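Local structure of 303aa long hypothetical esterase (Sulfolobus tokodaii, 3AIN) at residues Arg130-Val142 and Gln228-Phe242. The protein probably hydrolyses carboxylic esters, as a thermostable carboxylesterase of the hormone-sensitive-lipase-like group with an alpha/beta hydrolase fold. The protein carries 1 engineered substitution. Numbering follows the deposited sequence.
Sequences RLAPENKFPAAVV and QQYLRSFADLLDFRF. With PO4 (phosphate ion), chain G.
Phe137 turns a ring edge to the face of Tyr230 in an offset edge-to-face pair, planes at 81°, its CB over the same ring in a CH-pi contact, 3.8 Å from the centroid. With CG anti to the backbone N (chi1 176°), the ring slips between Leu231 CD2, Phe242 CB and the carboxylates of Asp236 and Asp239; its CZ lies 3.5 Å from Asp239 OD2, where the weakly positive ring edge probably suits an anionic oxygen. Small Ala132 and Ala140 let the tyrosine pack close.

One backbone bond and one lysine ammonium join the segments where helix 220-230 ends: Phe137 N donates to Tyr230 O (2.8 Å), and Lys136 NZ meets Gln229 O (2.9 Å) from above the carbonyl plane and Leu231 O (3.0 Å) nearer its plane; a positive charge probably suits this helix C-terminus.

Arg241 grips Asp239 side-on through NE and NH2, its N closing an Asx turn on OD1; Arg232 NH2 pairs with Asp236 OD1. Both guanidiniums, Pro138 against a face of each, bind one phosphate ion, probably from the crystallisation liquor.

Within the alpha/beta hydrolase fold, the contact ties the loop before helix 139-153 to the chain following helix 220-230, with Val141 packing onto helix 171-185.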
ATOM      1  N   ARG A 130     -14.981 -21.589 -15.478  1.00 12.46           N
ATOM      2  CA  ARG A 130     -15.612 -21.509 -16.803  1.00 11.55           C
ATOM      3  C   ARG A 130     -15.926 -20.072 -17.223  1.00 14.80           C
ATOM      4  O   ARG A 130     -16.435 -19.280 -16.420  1.00 15.39           O
ATOM      5  CB  ARG A 130     -16.920 -22.325 -16.809  1.00 13.20           C
ATOM      6  CG  ARG A 130     -16.706 -23.832 -17.061  1.00 16.18           C
ATOM      7  CD  ARG A 130     -18.003 -24.643 -16.764  1.00 16.97           C
ATOM      8  NE  ARG A 130     -18.403 -24.544 -15.369  1.00 17.97           N
ATOM      9  CZ  ARG A 130     -19.634 -24.760 -14.916  1.00 17.53           C
ATOM     10  NH1 ARG A 130     -20.578 -25.204 -15.743  1.00 20.81           N
ATOM     11  NH2 ARG A 130     -19.909 -24.587 -13.642  1.00 19.19           N
ATOM     12  N   LEU A 131     -15.755 -19.793 -18.515  1.00 12.90           N
ATOM     13  CA  LEU A 131     -15.962 -18.442 -19.053  1.00 14.30           C
ATOM     14  C   LEU A 131     -17.294 -18.294 -19.797  1.00 15.80           C
ATOM     15  O   LEU A 131     -17.735 -19.205 -20.519  1.00 16.02           O
ATOM     16  CB  LEU A 131     -14.798 -18.036 -19.963  1.00 15.23           C
ATOM     17  CG  LEU A 131     -13.417 -18.088 -19.280  1.00 15.53           C
ATOM     18  CD1 LEU A 131     -12.266 -17.946 -20.278  1.00 17.66           C
ATOM     19  CD2 LEU A 131     -13.347 -17.009 -18.203  1.00 15.44           C
ATOM     20  N   ALA A 132     -17.817 -17.069 -19.774  1.00 14.35           N
ATOM     21  CA  ALA A 132     -18.891 -16.644 -20.669  1.00 14.85           C
ATOM     22  C   ALA A 132     -18.311 -16.203 -22.012  1.00 14.48           C
ATOM     23  O   ALA A 132     -17.138 -15.839 -22.082  1.00 14.93           O
ATOM     24  CB  ALA A 132     -19.664 -15.466 -20.001  1.00 13.89           C
ATOM     25  N   PRO A 133     -19.154 -16.122 -23.068  1.00 17.25           N
ATOM     26  CA  PRO A 133     -20.585 -16.438 -23.090  1.00 18.00           C
ATOM     27  C   PRO A 133     -20.898 -17.940 -23.182  1.00 20.50           C
ATOM     28  O   PRO A 133     -22.070 -18.338 -23.037  1.00 16.89           O
ATOM     29  CB  PRO A 133     -21.080 -15.716 -24.355  1.00 17.76           C
ATOM     30  CG  PRO A 133     -19.909 -15.766 -25.282  1.00 20.39           C
ATOM     31  CD  PRO A 133     -18.689 -15.601 -24.371  1.00 17.52           C
ATOM     32  N   GLU A 134     -19.875 -18.774 -23.389  1.00 19.08           N
ATOM     33  CA  GLU A 134     -20.095 -20.236 -23.454  1.00 21.79           C
ATOM     34  C   GLU A 134     -20.780 -20.767 -22.191  1.00 20.79           C
ATOM     35  O   GLU A 134     -21.658 -21.643 -22.246  1.00 19.36           O
ATOM     36  CB  GLU A 134     -18.765 -20.983 -23.671  1.00 20.50           C
ATOM     37  CG  GLU A 134     -18.136 -20.766 -25.030  1.00 25.51           C
ATOM     38  CD  GLU A 134     -17.258 -19.520 -25.085  1.00 37.77           C
ATOM     39  OE1 GLU A 134     -17.206 -18.792 -24.066  1.00 25.24           O
ATOM     40  OE2 GLU A 134     -16.844 -19.137 -26.208  1.00 34.28           O
ATOM     41  N   ASN A 135     -20.333 -20.276 -21.037  1.00 16.61           N
ATOM     42  CA  ASN A 135     -20.875 -20.709 -19.766  1.00 15.89           C
ATOM     43  C   ASN A 135     -21.374 -19.481 -19.019  1.00 18.50           C
ATOM     44  O   ASN A 135     -20.576 -18.674 -18.564  1.00 17.36           O
ATOM     45  CB  ASN A 135     -19.787 -21.407 -18.939  1.00 16.79           C
ATOM     46  CG  ASN A 135     -19.122 -22.543 -19.700  1.00 23.45           C
ATOM     47  OD1 ASN A 135     -19.657 -23.646 -19.753  1.00 21.95           O
ATOM     48  ND2 ASN A 135     -18.022 -22.240 -20.398  1.00 21.96           N
ATOM     49  N   LYS A 136     -22.691 -19.283 -19.008  1.00 17.01           N
ATOM     50  CA  LYS A 136     -23.293 -18.095 -18.386  1.00 14.90           C
ATOM     51  C   LYS A 136     -23.148 -18.129 -16.866  1.00 17.37           C
ATOM     52  O   LYS A 136     -23.017 -19.188 -16.270  1.00 15.99           O
ATOM     53  CB  LYS A 136     -24.788 -18.046 -18.750  1.00 17.63           C
ATOM     54  CG  LYS A 136     -25.049 -17.755 -20.221  1.00 26.12           C
ATOM     55  CD  LYS A 136     -25.465 -16.311 -20.376  1.00 29.06           C
ATOM     56  CE  LYS A 136     -25.559 -15.869 -21.809  1.00 32.03           C
ATOM     57  NZ  LYS A 136     -25.410 -14.383 -21.849  1.00 23.00           N
ATOM     58  N   PHE A 137     -23.239 -16.955 -16.231  1.00 13.65           N
ATOM     59  CA  PHE A 137     -23.525 -16.900 -14.802  1.00 13.99           C
ATOM     60  C   PHE A 137     -24.562 -17.990 -14.477  1.00 14.75           C
ATOM     61  O   PHE A 137     -25.553 -18.113 -15.191  1.00 17.72           O
ATOM     62  CB  PHE A 137     -24.070 -15.487 -14.485  1.00 11.65           C
ATOM     63  CG  PHE A 137     -24.507 -15.307 -13.063  1.00 14.09           C
ATOM     64  CD1 PHE A 137     -23.589 -14.954 -12.083  1.00 13.40           C
ATOM     65  CD2 PHE A 137     -25.844 -15.466 -12.705  1.00 15.67           C
ATOM     66  CE1 PHE A 137     -23.975 -14.775 -10.768  1.00 14.12           C
ATOM     67  CE2 PHE A 137     -26.252 -15.274 -11.388  1.00 15.60           C
ATOM     68  CZ  PHE A 137     -25.333 -14.921 -10.417  1.00 16.96           C
ATOM     69  N   PRO A 138     -24.418 -18.683 -13.330  1.00 14.46           N
ATOM     70  CA  PRO A 138     -23.377 -18.521 -12.325  1.00 13.06           C
ATOM     71  C   PRO A 138     -22.219 -19.509 -12.459  1.00 11.43           C
ATOM     72  O   PRO A 138     -21.575 -19.810 -11.460  1.00 13.90           O
ATOM     73  CB  PRO A 138     -24.105 -18.824 -11.024  1.00 13.44           C
ATOM     74  CG  PRO A 138     -25.139 -19.882 -11.428  1.00 16.03           C
ATOM     75  CD  PRO A 138     -25.489 -19.596 -12.875  1.00 16.87           C
ATOM     76  N   ALA A 139     -21.905 -19.940 -13.673  1.00 14.76           N
ATOM     77  CA  ALA A 139     -20.888 -20.988 -13.834  1.00 14.50           C
ATOM     78  C   ALA A 139     -19.541 -20.574 -13.212  1.00 13.15           C
ATOM     79  O   ALA A 139     -18.947 -21.323 -12.449  1.00 13.51           O
ATOM     80  CB  ALA A 139     -20.709 -21.322 -15.299  1.00 13.93           C
ATOM     81  N   ALA A 140     -19.114 -19.335 -13.455  1.00 13.25           N
ATOM     82  CA  ALA A 140     -17.841 -18.879 -12.893  1.00 12.79           C
ATOM     83  C   ALA A 140     -17.843 -18.935 -11.368  1.00 11.28           C
ATOM     84  O   ALA A 140     -16.822 -19.230 -10.754  1.00 12.01           O
ATOM     85  CB  ALA A 140     -17.514 -17.455 -13.392  1.00 13.69           C
ATOM     86  N   VAL A 141     -18.972 -18.560 -10.767  1.00 11.78           N
ATOM     87  CA  VAL A 141     -19.119 -18.575  -9.318  1.00 10.96           C
ATOM     88  C   VAL A 141     -19.118 -20.007  -8.779  1.00 12.52           C
ATOM     89  O   VAL A 141     -18.487 -20.303  -7.749  1.00 14.10           O
ATOM     90  CB  VAL A 141     -20.432 -17.878  -8.916  1.00 10.93           C
ATOM     91  CG1 VAL A 141     -20.676 -18.005  -7.411  1.00 12.48           C
ATOM     92  CG2 VAL A 141     -20.364 -16.425  -9.336  1.00 14.26           C
ATOM     93  N   VAL A 142     -19.876 -20.876  -9.442  1.00 12.49           N
ATOM     94  CA  VAL A 142     -19.921 -22.271  -9.016  1.00 15.42           C
ATOM     95  C   VAL A 142     -18.502 -22.866  -9.016  1.00 13.27           C
ATOM     96  O   VAL A 142     -18.091 -23.497  -8.048  1.00 15.64           O
ATOM     97  CB  VAL A 142     -20.842 -23.107  -9.930  1.00 16.09           C
ATOM     98  CG1 VAL A 142     -20.684 -24.613  -9.624  1.00 17.34           C
ATOM     99  CG2 VAL A 142     -22.308 -22.692  -9.747  1.00 18.50           C
ATOM    100  N   GLN A 228     -23.496  -8.379 -20.655  1.00 15.66           N
ATOM    101  CA  GLN A 228     -24.370  -9.061 -21.592  1.00 16.55           C
ATOM    102  C   GLN A 228     -23.914 -10.495 -21.858  1.00 17.27           C
ATOM    103  O   GLN A 228     -24.739 -11.398 -21.983  1.00 17.58           O
ATOM    104  CB  GLN A 228     -24.428  -8.287 -22.911  1.00 16.17           C
ATOM    105  CG  GLN A 228     -25.196  -6.992 -22.801  1.00 19.25           C
ATOM    106  CD  GLN A 228     -25.278  -6.261 -24.128  1.00 32.07           C
ATOM    107  OE1 GLN A 228     -24.460  -6.485 -25.015  1.00 27.56           O
ATOM    108  NE2 GLN A 228     -26.188  -5.299 -24.218  1.00 40.60           N
ATOM    109  N   GLN A 229     -22.604 -10.712 -21.934  1.00 16.69           N
ATOM    110  CA  GLN A 229     -22.084 -12.059 -22.207  1.00 15.37           C
ATOM    111  C   GLN A 229     -22.312 -12.957 -20.994  1.00 15.22           C
ATOM    112  O   GLN A 229     -22.597 -14.146 -21.122  1.00 14.31           O
ATOM    113  CB  GLN A 229     -20.578 -12.009 -22.510  1.00 14.21           C
ATOM    114  CG  GLN A 229     -20.165 -11.064 -23.620  1.00 16.56           C
ATOM    115  CD  GLN A 229     -21.009 -11.243 -24.842  1.00 25.36           C
ATOM    116  OE1 GLN A 229     -21.214 -12.374 -25.297  1.00 22.32           O
ATOM    117  NE2 GLN A 229     -21.654 -10.171 -25.262  1.00 23.61           N
ATOM    118  N   TYR A 230     -22.099 -12.399 -19.801  1.00 11.62           N
ATOM    119  CA  TYR A 230     -22.094 -13.192 -18.573  1.00 12.45           C
ATOM    120  C   TYR A 230     -23.492 -13.509 -18.038  1.00 14.27           C
ATOM    121  O   TYR A 230     -23.767 -14.654 -17.652  1.00 14.20           O
ATOM    122  CB  TYR A 230     -21.261 -12.429 -17.520  1.00 11.60           C
ATOM    123  CG  TYR A 230     -21.064 -13.114 -16.193  1.00 12.59           C
ATOM    124  CD1 TYR A 230     -20.677 -14.452 -16.104  1.00 11.37           C
ATOM    125  CD2 TYR A 230     -21.175 -12.389 -15.011  1.00 13.53           C
ATOM    126  CE1 TYR A 230     -20.343 -15.033 -14.879  1.00 13.71           C
ATOM    127  CE2 TYR A 230     -20.874 -12.975 -13.789  1.00 10.89           C
ATOM    128  CZ  TYR A 230     -20.397 -14.278 -13.740  1.00 10.90           C
ATOM    129  OH  TYR A 230     -20.096 -14.844 -12.528  1.00 11.28           O
ATOM    130  N   LEU A 231     -24.349 -12.491 -17.913  1.00 13.36           N
ATOM    131  CA  LEU A 231     -25.618 -12.683 -17.217  1.00 14.81           C
ATOM    132  C   LEU A 231     -26.672 -13.392 -18.080  1.00 15.11           C
ATOM    133  O   LEU A 231     -26.611 -13.311 -19.305  1.00 16.30           O
ATOM    134  CB  LEU A 231     -26.171 -11.345 -16.738  1.00 14.59           C
ATOM    135  CG  LEU A 231     -25.248 -10.645 -15.730  1.00 13.90           C
ATOM    136  CD1 LEU A 231     -25.976  -9.435 -15.205  1.00 18.00           C
ATOM    137  CD2 LEU A 231     -24.883 -11.571 -14.592  1.00 15.66           C
ATOM    138  N   ARG A 232     -27.630 -14.056 -17.425  1.00 15.27           N
ATOM    139  CA  ARG A 232     -28.726 -14.753 -18.127  1.00 17.07           C
ATOM    140  C   ARG A 232     -29.913 -13.846 -18.348  1.00 20.44           C
ATOM    141  O   ARG A 232     -30.537 -13.859 -19.405  1.00 17.44           O
ATOM    142  CB  ARG A 232     -29.194 -15.971 -17.344  1.00 18.87           C
ATOM    143  CG  ARG A 232     -28.097 -16.972 -17.050  1.00 21.98           C
ATOM    144  CD  ARG A 232     -28.543 -17.940 -15.997  1.00 23.54           C
ATOM    145  NE  ARG A 232     -28.873 -17.302 -14.729  1.00 19.25           N
ATOM    146  CZ  ARG A 232     -29.079 -17.973 -13.610  1.00 25.48           C
ATOM    147  NH1 ARG A 232     -29.090 -19.304 -13.629  1.00 26.57           N
ATOM    148  NH2 ARG A 232     -29.312 -17.327 -12.481  1.00 21.40           N
ATOM    149  N   SER A 233     -30.245 -13.054 -17.335  1.00 16.35           N
ATOM    150  CA  SER A 233     -31.339 -12.123 -17.489  1.00 18.23           C
ATOM    151  C   SER A 233     -31.243 -10.990 -16.474  1.00 20.17           C
ATOM    152  O   SER A 233     -30.359 -10.994 -15.618  1.00 14.83           O
ATOM    153  CB  SER A 233     -32.669 -12.846 -17.357  1.00 24.08           C
ATOM    154  OG  SER A 233     -33.025 -13.009 -16.003  1.00 22.91           O
ATOM    155  N   PHE A 234     -32.047  -9.952 -16.696  1.00 19.77           N
ATOM    156  CA  PHE A 234     -32.051  -8.767 -15.837  1.00 17.04           C
ATOM    157  C   PHE A 234     -32.195  -9.169 -14.381  1.00 17.27           C
ATOM    158  O   PHE A 234     -31.661  -8.503 -13.496  1.00 15.16           O
ATOM    159  CB  PHE A 234     -33.222  -7.852 -16.247  1.00 20.65           C
ATOM    160  CG  PHE A 234     -33.010  -6.401 -15.941  1.00 34.31           C
ATOM    161  CD1 PHE A 234     -33.972  -5.691 -15.230  1.00 44.42           C
ATOM    162  CD2 PHE A 234     -31.977  -5.699 -16.544  1.00 37.90           C
ATOM    163  CE1 PHE A 234     -33.842  -4.327 -15.015  1.00 42.09           C
ATOM    164  CE2 PHE A 234     -31.849  -4.325 -16.351  1.00 48.31           C
ATOM    165  CZ  PHE A 234     -32.773  -3.647 -15.560  1.00 40.88           C
ATOM    166  N   ALA A 235     -32.964 -10.216 -14.111  1.00 17.01           N
ATOM    167  CA  ALA A 235     -33.142 -10.658 -12.744  1.00 16.94           C
ATOM    168  C   ALA A 235     -31.836 -10.954 -12.013  1.00 16.46           C
ATOM    169  O   ALA A 235     -31.813 -10.992 -10.787  1.00 15.73           O
ATOM    170  CB  ALA A 235     -34.083 -11.850 -12.666  1.00 22.89           C
ATOM    171  N   ASP A 236     -30.804 -11.358 -12.753  1.00 12.80           N
ATOM    172  CA  ASP A 236     -29.541 -11.669 -12.088  1.00 12.33           C
ATOM    173  C   ASP A 236     -28.928 -10.428 -11.424  1.00 12.78           C
ATOM    174  O   ASP A 236     -28.032 -10.545 -10.586  1.00 13.23           O
ATOM    175  CB  ASP A 236     -28.537 -12.238 -13.093  1.00 12.47           C
ATOM    176  CG  ASP A 236     -28.938 -13.614 -13.599  1.00 16.74           C
ATOM    177  OD1 ASP A 236     -29.555 -14.366 -12.825  1.00 15.93           O
ATOM    178  OD2 ASP A 236     -28.496 -13.973 -14.699  1.00 18.61           O
ATOM    179  N   LEU A 237     -29.389  -9.240 -11.801  1.00 14.75           N
ATOM    180  CA  LEU A 237     -28.925  -8.031 -11.116  1.00 15.38           C
ATOM    181  C   LEU A 237     -29.362  -7.971  -9.655  1.00 15.69           C
ATOM    182  O   LEU A 237     -28.783  -7.208  -8.869  1.00 16.04           O
ATOM    183  CB  LEU A 237     -29.390  -6.761 -11.848  1.00 17.84           C
ATOM    184  CG  LEU A 237     -29.007  -6.582 -13.324  1.00 20.19           C
ATOM    185  CD1 LEU A 237     -29.522  -5.230 -13.818  1.00 23.77           C
ATOM    186  CD2 LEU A 237     -27.499  -6.683 -13.548  1.00 20.90           C
ATOM    187  N   LEU A 238     -30.337  -8.802  -9.274  1.00 14.55           N
ATOM    188  CA  LEU A 238     -30.723  -8.943  -7.851  1.00 16.50           C
ATOM    189  C   LEU A 238     -29.885  -9.955  -7.057  1.00 14.71           C
ATOM    190  O   LEU A 238     -30.186 -10.249  -5.889  1.00 14.48           O
ATOM    191  CB  LEU A 238     -32.201  -9.345  -7.732  1.00 20.13           C
ATOM    192  CG  LEU A 238     -33.297  -8.316  -7.475  1.00 33.54           C
ATOM    193  CD1 LEU A 238     -32.898  -6.910  -7.859  1.00 27.66           C
ATOM    194  CD2 LEU A 238     -34.571  -8.779  -8.156  1.00 25.96           C
ATOM    195  N   ASP A 239     -28.958 -10.630  -7.732  1.00 11.87           N
ATOM    196  CA  ASP A 239     -28.296 -11.801  -7.150  1.00 13.17           C
ATOM    197  C   ASP A 239     -26.962 -11.375  -6.552  1.00 13.76           C
ATOM    198  O   ASP A 239     -26.137 -10.821  -7.269  1.00 12.41           O
ATOM    199  CB  ASP A 239     -28.004 -12.787  -8.289  1.00 12.89           C
ATOM    200  CG  ASP A 239     -27.731 -14.194  -7.797  1.00 14.66           C
ATOM    201  OD1 ASP A 239     -27.030 -14.383  -6.780  1.00 13.23           O
ATOM    202  OD2 ASP A 239     -28.218 -15.133  -8.464  1.00 17.76           O
ATOM    203  N   PHE A 240     -26.778 -11.584  -5.247  1.00 12.74           N
ATOM    204  CA  PHE A 240     -25.513 -11.236  -4.588  1.00 11.73           C
ATOM    205  C   PHE A 240     -24.325 -11.931  -5.216  1.00 11.65           C
ATOM    206  O   PHE A 240     -23.195 -11.483  -5.025  1.00 11.36           O
ATOM    207  CB  PHE A 240     -25.543 -11.478  -3.060  1.00 14.00           C
ATOM    208  CG  PHE A 240     -25.403 -12.932  -2.657  1.00 12.49           C
ATOM    209  CD1 PHE A 240     -24.143 -13.500  -2.465  1.00 16.80           C
ATOM    210  CD2 PHE A 240     -26.530 -13.747  -2.546  1.00 18.21           C
ATOM    211  CE1 PHE A 240     -24.016 -14.846  -2.105  1.00 19.18           C
ATOM    212  CE2 PHE A 240     -26.395 -15.110  -2.271  1.00 19.38           C
ATOM    213  CZ  PHE A 240     -25.126 -15.657  -2.079  1.00 18.31           C
ATOM    214  N   ARG A 241     -24.569 -13.059  -5.898  1.00  9.76           N
ATOM    215  CA  ARG A 241     -23.448 -13.779  -6.510  1.00 11.30           C
ATOM    216  C   ARG A 241     -22.884 -13.035  -7.711  1.00 13.41           C
ATOM    217  O   ARG A 241     -21.806 -13.405  -8.228  1.00 12.58           O
ATOM    218  CB  ARG A 241     -23.824 -15.225  -6.878  1.00 13.54           C
ATOM    219  CG  ARG A 241     -24.159 -16.091  -5.679  1.00 15.58           C
ATOM    220  CD  ARG A 241     -24.719 -17.443  -6.124  1.00 16.89           C
ATOM    221  NE  ARG A 241     -25.918 -17.257  -6.941  1.00 15.43           N
ATOM    222  CZ  ARG A 241     -26.510 -18.216  -7.642  1.00 17.10           C
ATOM    223  NH1 ARG A 241     -25.988 -19.441  -7.674  1.00 17.02           N
ATOM    224  NH2 ARG A 241     -27.560 -17.922  -8.393  1.00 18.63           N
ATOM    225  N   PHE A 242     -23.655 -12.082  -8.235  1.00 11.62           N
ATOM    226  CA  PHE A 242     -23.146 -11.164  -9.267  1.00 10.76           C
ATOM    227  C   PHE A 242     -22.711  -9.854  -8.617  1.00 14.30           C
ATOM    228  O   PHE A 242     -21.678  -9.298  -8.971  1.00 11.35           O
ATOM    229  CB  PHE A 242     -24.221 -10.863 -10.340  1.00 10.99           C
ATOM    230  CG  PHE A 242     -23.784  -9.835 -11.391  1.00 14.03           C
ATOM    231  CD1 PHE A 242     -22.600  -9.998 -12.094  1.00 15.38           C
ATOM    232  CD2 PHE A 242     -24.512  -8.664 -11.590  1.00 13.72           C
ATOM    233  CE1 PHE A 242     -22.171  -9.040 -13.016  1.00 15.65           C
ATOM    234  CE2 PHE A 242     -24.067  -7.678 -12.505  1.00 12.72           C
ATOM    235  CZ  PHE A 242     -22.940  -7.907 -13.254  1.00 13.67           C
TER
HETATM  236  P   PO4 G 306     -29.156 -20.628 -10.167  1.00 46.44           P
HETATM  237  O1  PO4 G 306     -30.485 -21.183  -9.698  1.00 59.42           O
HETATM  238  O2  PO4 G 306     -28.870 -21.208 -11.536  1.00 44.02           O
HETATM  239  O3  PO4 G 306     -29.266 -19.125 -10.278  1.00 41.49           O
HETATM  240  O4  PO4 G 306     -28.077 -21.019  -9.173  1.00 36.97           O